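Local coordinates for protein aminotransferase, class I and II (Erwinia tasmaniensis, PDB 5Z0Q) that belongs to the class I and II aminotransferase family of pyridoxal-5'-phosphate-dependent enzymes and holds pyridoxal-5'-phosphate in its pocket, at residues 121-126 with 142-147; 148-153 with 181-186. All blocks are in the same frame, centred on the assembly; numbering follows the deposited sequence.

Contact 1: residues 121-126 with 142-147. With PLP (pyridoxal-5'-phosphate), chain M.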
loop_
_atom_site.group_PDB
_atom_site.type_symbol
_atom_site.label_atom_id
_atom_site.label_comp_id
_atom_site.label_asym_id
_atom_site.label_seq_id
_atom_site.Cartn_x
_atom_site.Cartn_y
_atom_site.Cartn_z
ATOM N N ALA A 121 -6.032 22.837 -12.150
ATOM C CA ALA A 121 -7.079 23.796 -11.845
ATOM C C ALA A 121 -7.103 24.087 -10.348
ATOM O O ALA A 121 -6.517 23.365 -9.539
ATOM C CB ALA A 121 -8.441 23.275 -12.302
ATOM N N THR A 122 -7.785 25.177 -9.989
ATOM C CA THR A 122 -8.032 25.508 -8.596
ATOM C C THR A 122 -9.462 26.033 -8.520
ATOM O O THR A 122 -9.857 26.874 -9.349
ATOM C CB THR A 122 -7.038 26.533 -8.034
ATOM O OG1 THR A 122 -7.473 26.964 -6.737
ATOM C CG2 THR A 122 -6.907 27.735 -8.955
ATOM N N PRO A 123 -10.278 25.545 -7.570
ATOM C CA PRO A 123 -9.925 24.534 -6.566
ATOM C C PRO A 123 -9.788 23.138 -7.163
ATOM O O PRO A 123 -10.173 22.936 -8.314
ATOM C CB PRO A 123 -11.103 24.592 -5.593
ATOM C CG PRO A 123 -12.253 24.991 -6.453
ATOM C CD PRO A 123 -11.689 25.954 -7.462
ATOM N N ILE A 124 -9.247 22.196 -6.393
ATOM C CA ILE A 124 -9.000 20.848 -6.896
ATOM C C ILE A 124 -8.721 19.915 -5.724
ATOM O O ILE A 124 -8.543 20.366 -4.586
ATOM C CB ILE A 124 -7.835 20.846 -7.906
ATOM C CG1 ILE A 124 -7.934 19.649 -8.857
ATOM C CG2 ILE A 124 -6.496 20.866 -7.180
ATOM C CD1 ILE A 124 -6.908 19.666 -9.966
ATOM N N TYR A 125 -8.705 18.613 -5.996
ATOM C CA TYR A 125 -8.330 17.622 -5.000
ATOM C C TYR A 125 -6.980 17.996 -4.384
ATOM O O TYR A 125 -6.005 18.197 -5.122
ATOM C CB TYR A 125 -8.274 16.240 -5.657
ATOM C CG TYR A 125 -8.090 15.067 -4.721
ATOM C CD1 TYR A 125 -8.862 14.936 -3.575
ATOM C CD2 TYR A 125 -7.170 14.067 -5.008
ATOM C CE1 TYR A 125 -8.700 13.858 -2.725
ATOM C CE2 TYR A 125 -7.004 12.982 -4.167
ATOM C CZ TYR A 125 -7.772 12.884 -3.027
ATOM O OH TYR A 125 -7.609 11.806 -2.186
ATOM N N PRO A 126 -6.890 18.113 -3.060
ATOM C CA PRO A 126 -5.698 18.710 -2.420
ATOM C C PRO A 126 -4.389 18.054 -2.837
ATOM O O PRO A 126 -3.398 18.770 -3.046
ATOM C CB PRO A 126 -5.974 18.518 -0.921
ATOM C CG PRO A 126 -7.460 18.536 -0.827
ATOM C CD PRO A 126 -7.977 17.888 -2.089
ATOM N N ALA A 142 -4.729 27.437 -12.450
ATOM C CA ALA A 142 -5.666 28.182 -13.279
ATOM C C ALA A 142 -7.035 28.138 -12.614
ATOM O O ALA A 142 -7.585 27.054 -12.392
ATOM C CB ALA A 142 -5.732 27.608 -14.694
ATOM N N ALA A 143 -7.579 29.310 -12.302
ATOM C CA ALA A 143 -8.819 29.379 -11.543
ATOM C C ALA A 143 -10.000 28.897 -12.373
ATOM O O ALA A 143 -10.141 29.245 -13.549
ATOM C CB ALA A 143 -9.068 30.808 -11.063
ATOM N N LEU A 144 -10.850 28.082 -11.753
ATOM C CA LEU A 144 -12.107 27.696 -12.377
ATOM C C LEU A 144 -13.086 28.860 -12.335
ATOM O O LEU A 144 -13.203 29.556 -11.322
ATOM C CB LEU A 144 -12.709 26.481 -11.671
ATOM C CG LEU A 144 -11.960 25.157 -11.806
ATOM C CD1 LEU A 144 -12.714 24.047 -11.094
ATOM C CD2 LEU A 144 -11.754 24.812 -13.270
ATOM N N ARG A 145 -13.790 29.073 -13.441
ATOM C CA ARG A 145 -14.756 30.154 -13.549
ATOM C C ARG A 145 -16.150 29.585 -13.767
ATOM O O ARG A 145 -16.321 28.568 -14.447
ATOM C CB ARG A 145 -14.391 31.115 -14.684
ATOM C CG ARG A 145 -13.094 31.868 -14.438
ATOM C CD ARG A 145 -13.067 32.436 -13.027
ATOM N NE ARG A 145 -11.774 33.017 -12.684
ATOM C CZ ARG A 145 -11.453 33.457 -11.472
ATOM N NH1 ARG A 145 -12.333 33.376 -10.482
ATOM N NH2 ARG A 145 -10.252 33.973 -11.245
ATOM N N LEU A 146 -17.141 30.246 -13.176
ATOM C CA LEU A 146 -18.525 29.818 -13.289
ATOM C C LEU A 146 -19.121 30.326 -14.596
ATOM O O LEU A 146 -19.026 31.517 -14.908
ATOM C CB LEU A 146 -19.329 30.332 -12.094
ATOM C CG LEU A 146 -20.807 29.956 -12.014
ATOM C CD1 LEU A 146 -20.968 28.458 -12.152
ATOM C CD2 LEU A 146 -21.402 30.440 -10.703
ATOM N N GLU A 147 -19.726 29.420 -15.362
ATOM C CA GLU A 147 -20.355 29.787 -16.628
ATOM C C GLU A 147 -21.528 28.855 -16.881
ATOM O O GLU A 147 -21.354 27.632 -16.900
ATOM C CB GLU A 147 -19.353 29.726 -17.783
ATOM C CG GLU A 147 -19.935 30.142 -19.123
ATOM C CD GLU A 147 -18.867 30.392 -20.172
ATOM O OE1 GLU A 147 -17.668 30.329 -19.832
ATOM O OE2 GLU A 147 -19.230 30.656 -21.338
HETATM N N1 PLP M . -8.876 11.141 -6.473
HETATM C C2 PLP M . -9.909 12.019 -6.209
HETATM C C2A PLP M . -10.142 13.196 -7.109
HETATM C C3 PLP M . -10.737 11.810 -5.112
HETATM O O3 PLP M . -11.762 12.680 -4.851
HETATM C C4 PLP M . -10.522 10.717 -4.279
HETATM C C4A PLP M . -11.513 10.388 -3.202
HETATM C C5 PLP M . -9.478 9.839 -4.548
HETATM C C6 PLP M . -8.657 10.055 -5.649
HETATM C C5A PLP M . -9.254 8.653 -3.637
HETATM O O4P PLP M . -7.923 8.196 -3.719
HETATM P P PLP M . -7.384 7.133 -2.636
HETATM O O1P PLP M . -7.722 7.618 -1.245
HETATM O O2P PLP M . -5.886 6.979 -2.766
HETATM O O3P PLP M . -8.057 5.806 -2.892
#
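One face of the Tyr125 ring lies over the pyridine ring of pyridoxal-5'-phosphate, with PLP C2 3.6 Å above the centre of the phenol ring plane and Tyr125 CE2 3.5 Å from PLP N1. A second flat group, the Arg145 guanidinium, has the Ala143 methyl over one face, displaced toward its rim. Tyr125 sits in the loop that leaves strand 117-122, which forms with helix 127-134 and strand 139-146 a beta-alpha-beta unit whose two strands lie side by side in the large mixed sheet of a fold type I PLP enzyme. PLP is hydrogen-bonded to Val100 N, Val101 N and Tyr66 OH of the second subunit.

Away from PLP the two strands pair in parallel, Ala121 beside Ala142 on one face of the sheet and Thr122 beside Ala143 on the other. Thr122 N donates to Ala142 O at 3.1 Å, from above the carbonyl plane and bent to 144° at the hydrogen. The return bond, Leu144 N to Thr122 O at 2.9 Å, is straighter (166°). With Thr122 OG1 anti to the backbone N (chi1 171°), the CG2 branch falls between N and the carbonyl carbon and touches Ala143 CA at 3.6 Å. A cis peptide precedes Pro123, whose CD lies 4.2 Å from Leu144 CD1. The other Leu144 branch turns to the small methyl on the neighbouring strand, CD2 reaching Ala121 CB at 3.8 Å.

Contact 2: residues 148-153 with 181-186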
loop_
_atom_site.group_PDB
_atom_site.type_symbol
_atom_site.label_atom_id
_atom_site.label_comp_id
_atom_site.label_asym_id
_atom_site.label_seq_id
_atom_site.Cartn_x
_atom_site.Cartn_y
_atom_site.Cartn_z
ATOM N N GLN A 148 -22.712 29.439 -17.076
ATOM C CA GLN A 148 -23.950 28.690 -17.296
ATOM C C GLN A 148 -24.189 27.682 -16.173
ATOM O O GLN A 148 -24.529 26.520 -16.406
ATOM C CB GLN A 148 -23.943 27.999 -18.661
ATOM C CG GLN A 148 -23.973 28.955 -19.842
ATOM C CD GLN A 148 -24.242 28.245 -21.155
ATOM O OE1 GLN A 148 -23.318 27.925 -21.903
ATOM N NE2 GLN A 148 -25.515 27.994 -21.441
ATOM N N GLN A 149 -24.002 28.148 -14.937
ATOM C CA GLN A 149 -24.184 27.324 -13.740
ATOM C C GLN A 149 -23.293 26.085 -13.779
ATOM O O GLN A 149 -23.684 25.002 -13.340
ATOM C CB GLN A 149 -25.652 26.935 -13.554
ATOM C CG GLN A 149 -26.589 28.116 -13.376
ATOM C CD GLN A 149 -28.041 27.694 -13.265
ATOM O OE1 GLN A 149 -28.643 27.776 -12.195
ATOM N NE2 GLN A 149 -28.613 27.241 -14.375
ATOM N N ARG A 150 -22.085 26.244 -14.319
ATOM C CA ARG A 150 -21.106 25.170 -14.378
ATOM C C ARG A 150 -19.716 25.733 -14.132
ATOM O O ARG A 150 -19.401 26.844 -14.571
ATOM C CB ARG A 150 -21.124 24.449 -15.731
ATOM C CG ARG A 150 -22.373 23.637 -16.013
ATOM C CD ARG A 150 -22.019 22.418 -16.841
ATOM N NE ARG A 150 -20.889 22.684 -17.727
ATOM C CZ ARG A 150 -20.236 21.748 -18.407
ATOM N NH1 ARG A 150 -20.600 20.478 -18.303
ATOM N NH2 ARG A 150 -19.217 22.081 -19.186
ATOM N N TRP A 151 -18.887 24.959 -13.439
ATOM C CA TRP A 151 -17.493 25.319 -13.205
ATOM C C TRP A 151 -16.659 24.797 -14.369
ATOM O O TRP A 151 -16.441 23.587 -14.492
ATOM C CB TRP A 151 -17.003 24.757 -11.875
ATOM C CG TRP A 151 -17.579 25.458 -10.688
ATOM C CD1 TRP A 151 -18.514 24.975 -9.823
ATOM C CD2 TRP A 151 -17.264 26.783 -10.240
ATOM N NE1 TRP A 151 -18.796 25.913 -8.858
ATOM C CE2 TRP A 151 -18.042 27.033 -9.093
ATOM C CE3 TRP A 151 -16.397 27.781 -10.699
ATOM C CZ2 TRP A 151 -17.980 28.238 -8.396
ATOM C CZ3 TRP A 151 -16.336 28.977 -10.005
ATOM C CH2 TRP A 151 -17.123 29.195 -8.866
ATOM N N VAL A 152 -16.195 25.706 -15.220
ATOM C CA VAL A 152 -15.441 25.345 -16.410
ATOM C C VAL A 152 -13.984 25.757 -16.228
ATOM O O VAL A 152 -13.646 26.628 -15.419
ATOM C CB VAL A 152 -16.037 25.981 -17.684
ATOM C CG1 VAL A 152 -17.473 25.522 -17.882
ATOM C CG2 VAL A 152 -15.966 27.498 -17.604
ATOM N N LEU A 153 -13.114 25.113 -16.999
ATOM C CA LEU A 153 -11.681 25.377 -16.978
ATOM C C LEU A 153 -11.260 25.992 -18.305
ATOM O O LEU A 153 -11.578 25.455 -19.371
ATOM C CB LEU A 153 -10.893 24.093 -16.713
ATOM C CG LEU A 153 -9.368 24.220 -16.738
ATOM C CD1 LEU A 153 -8.891 25.228 -15.704
ATOM C CD2 LEU A 153 -8.720 22.865 -16.511
ATOM N N VAL A 181 -18.601 17.429 -15.078
ATOM C CA VAL A 181 -18.302 16.413 -16.080
ATOM C C VAL A 181 -17.937 17.144 -17.365
ATOM O O VAL A 181 -18.800 17.738 -18.020
ATOM C CB VAL A 181 -19.486 15.462 -16.294
ATOM C CG1 VAL A 181 -19.196 14.506 -17.442
ATOM C CG2 VAL A 181 -19.791 14.696 -15.016
ATOM N N TYR A 182 -16.658 17.107 -17.731
ATOM C CA TYR A 182 -16.195 17.858 -18.889
ATOM C C TYR A 182 -16.729 17.252 -20.181
ATOM O O TYR A 182 -16.711 16.032 -20.369
ATOM C CB TYR A 182 -14.668 17.906 -18.918
ATOM C CG TYR A 182 -14.072 18.756 -17.820
ATOM C CD1 TYR A 182 -14.006 20.138 -17.947
ATOM C CD2 TYR A 182 -13.582 18.180 -16.657
ATOM C CE1 TYR A 182 -13.466 20.922 -16.945
ATOM C CE2 TYR A 182 -13.039 18.956 -15.650
ATOM C CZ TYR A 182 -12.984 20.326 -15.799
ATOM O OH TYR A 182 -12.446 21.102 -14.798
ATOM N N ARG A 183 -17.208 18.117 -21.072
ATOM C CA ARG A 183 -17.749 17.692 -22.353
ATOM C C ARG A 183 -16.614 17.396 -23.332
ATOM O O ARG A 183 -15.433 17.600 -23.042
ATOM C CB ARG A 183 -18.694 18.754 -22.910
ATOM C CG ARG A 183 -19.913 19.030 -22.042
ATOM C CD ARG A 183 -20.820 17.814 -21.940
ATOM N NE ARG A 183 -22.064 18.128 -21.242
ATOM C CZ ARG A 183 -22.223 18.053 -19.925
ATOM N NH1 ARG A 183 -21.215 17.670 -19.154
ATOM N NH2 ARG A 183 -23.392 18.361 -19.376
ATOM N N ARG A 184 -16.985 16.912 -24.521
ATOM C CA ARG A 184 -15.978 16.516 -25.500
ATOM C C ARG A 184 -15.240 17.726 -26.062
ATOM O O ARG A 184 -14.028 17.664 -26.296
ATOM C CB ARG A 184 -16.625 15.709 -26.624
ATOM C CG ARG A 184 -15.626 14.980 -27.501
ATOM C CD ARG A 184 -16.297 13.937 -28.378
ATOM N NE ARG A 184 -15.306 13.117 -29.069
ATOM C CZ ARG A 184 -14.823 11.973 -28.596
ATOM N NH1 ARG A 184 -15.244 11.504 -27.430
ATOM N NH2 ARG A 184 -13.919 11.295 -29.291
ATOM N N LYS A 185 -15.953 18.834 -26.287
ATOM C CA LYS A 185 -15.302 20.039 -26.791
ATOM C C LYS A 185 -14.341 20.626 -25.766
ATOM O O LYS A 185 -13.307 21.190 -26.138
ATOM C CB LYS A 185 -16.351 21.079 -27.190
ATOM C CG LYS A 185 -17.243 20.657 -28.350
ATOM C CD LYS A 185 -16.539 20.817 -29.690
ATOM C CE LYS A 185 -16.336 22.285 -30.034
ATOM N NZ LYS A 185 -15.783 22.465 -31.406
ATOM N N GLU A 186 -14.661 20.500 -24.477
ATOM C CA GLU A 186 -13.789 21.034 -23.440
ATOM C C GLU A 186 -12.549 20.169 -23.256
ATOM O O GLU A 186 -11.460 20.689 -22.988
ATOM C CB GLU A 186 -14.556 21.162 -22.124
ATOM C CG GLU A 186 -15.950 21.749 -22.282
ATOM C CD GLU A 186 -16.641 21.986 -20.955
ATOM O OE1 GLU A 186 -16.686 23.152 -20.509
ATOM O OE2 GLU A 186 -17.136 21.007 -20.355
#
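Arg150 reaches Glu186 through a chain that turns twice, at its second and third torsions (chi3 -31°), which brings its guanidinium edge-on to the carboxylate. NH2 of Arg150 makes a salt bridge with Glu186 OE2 at 2.6 Å; the acceptor lies near the guanidinium plane, while the donor comes from the syn side of OE2, tilted out of the carboxylate plane. Beyond CG the Glu186 chain is extended, carrying its carboxylate up to the strand, where OE1 meets Val152 CG1 at 3.6 Å.

The other terminal nitrogen, Arg150 NH1, gives a weak hydrogen bond to Val181 O at 3.3 Å. It also stands over one face of the nearly perpendicular Arg183 guanidinium, near the rim, 3.0 Å from Arg183 NH1 but not bonded to it, both being donors. Glu323 takes a salt bridge from each (OE1 from Arg150 NH1, OE2 from Arg183 NH2), which probably offsets the two like charges.

Next to Val152, Leu153 CB rests 4.1 Å from Tyr182 CE1. Tyr182 has CG anti to its carbonyl carbon (chi1 -69°), and its ring end comes close to Leu153.

Glu186 OE2 has a second donor: Arg183 N points at its anti lone pair, 3.0 Å away and almost straight (178°). Arg183 is the N-cap of helix 184-197 and Glu186 sits three residues on: the Glu half of a capping box, whose reciprocal side-chain bond an arginine cannot supply.

In the fold
The two contacts follow one another along the chain, contact 1 first, with centres about 11 Å apart. They share the large mixed sheet: strand 139-146, paired in parallel with 117-122 in contact 1, is flanked on its other side by the short antiparallel strand 151-152 of contact 2, outermost within this chain. A probable hydrogen bond from Val152 N to Arg145 O (3.0 Å) joins the two, and Leu144 CD2 packs against Val152 O. The sheet thus links the strand whose following loop carries Tyr125 to PLP with the edge strand 151-152, next to which Arg150 grips the first turn of helix 184-197.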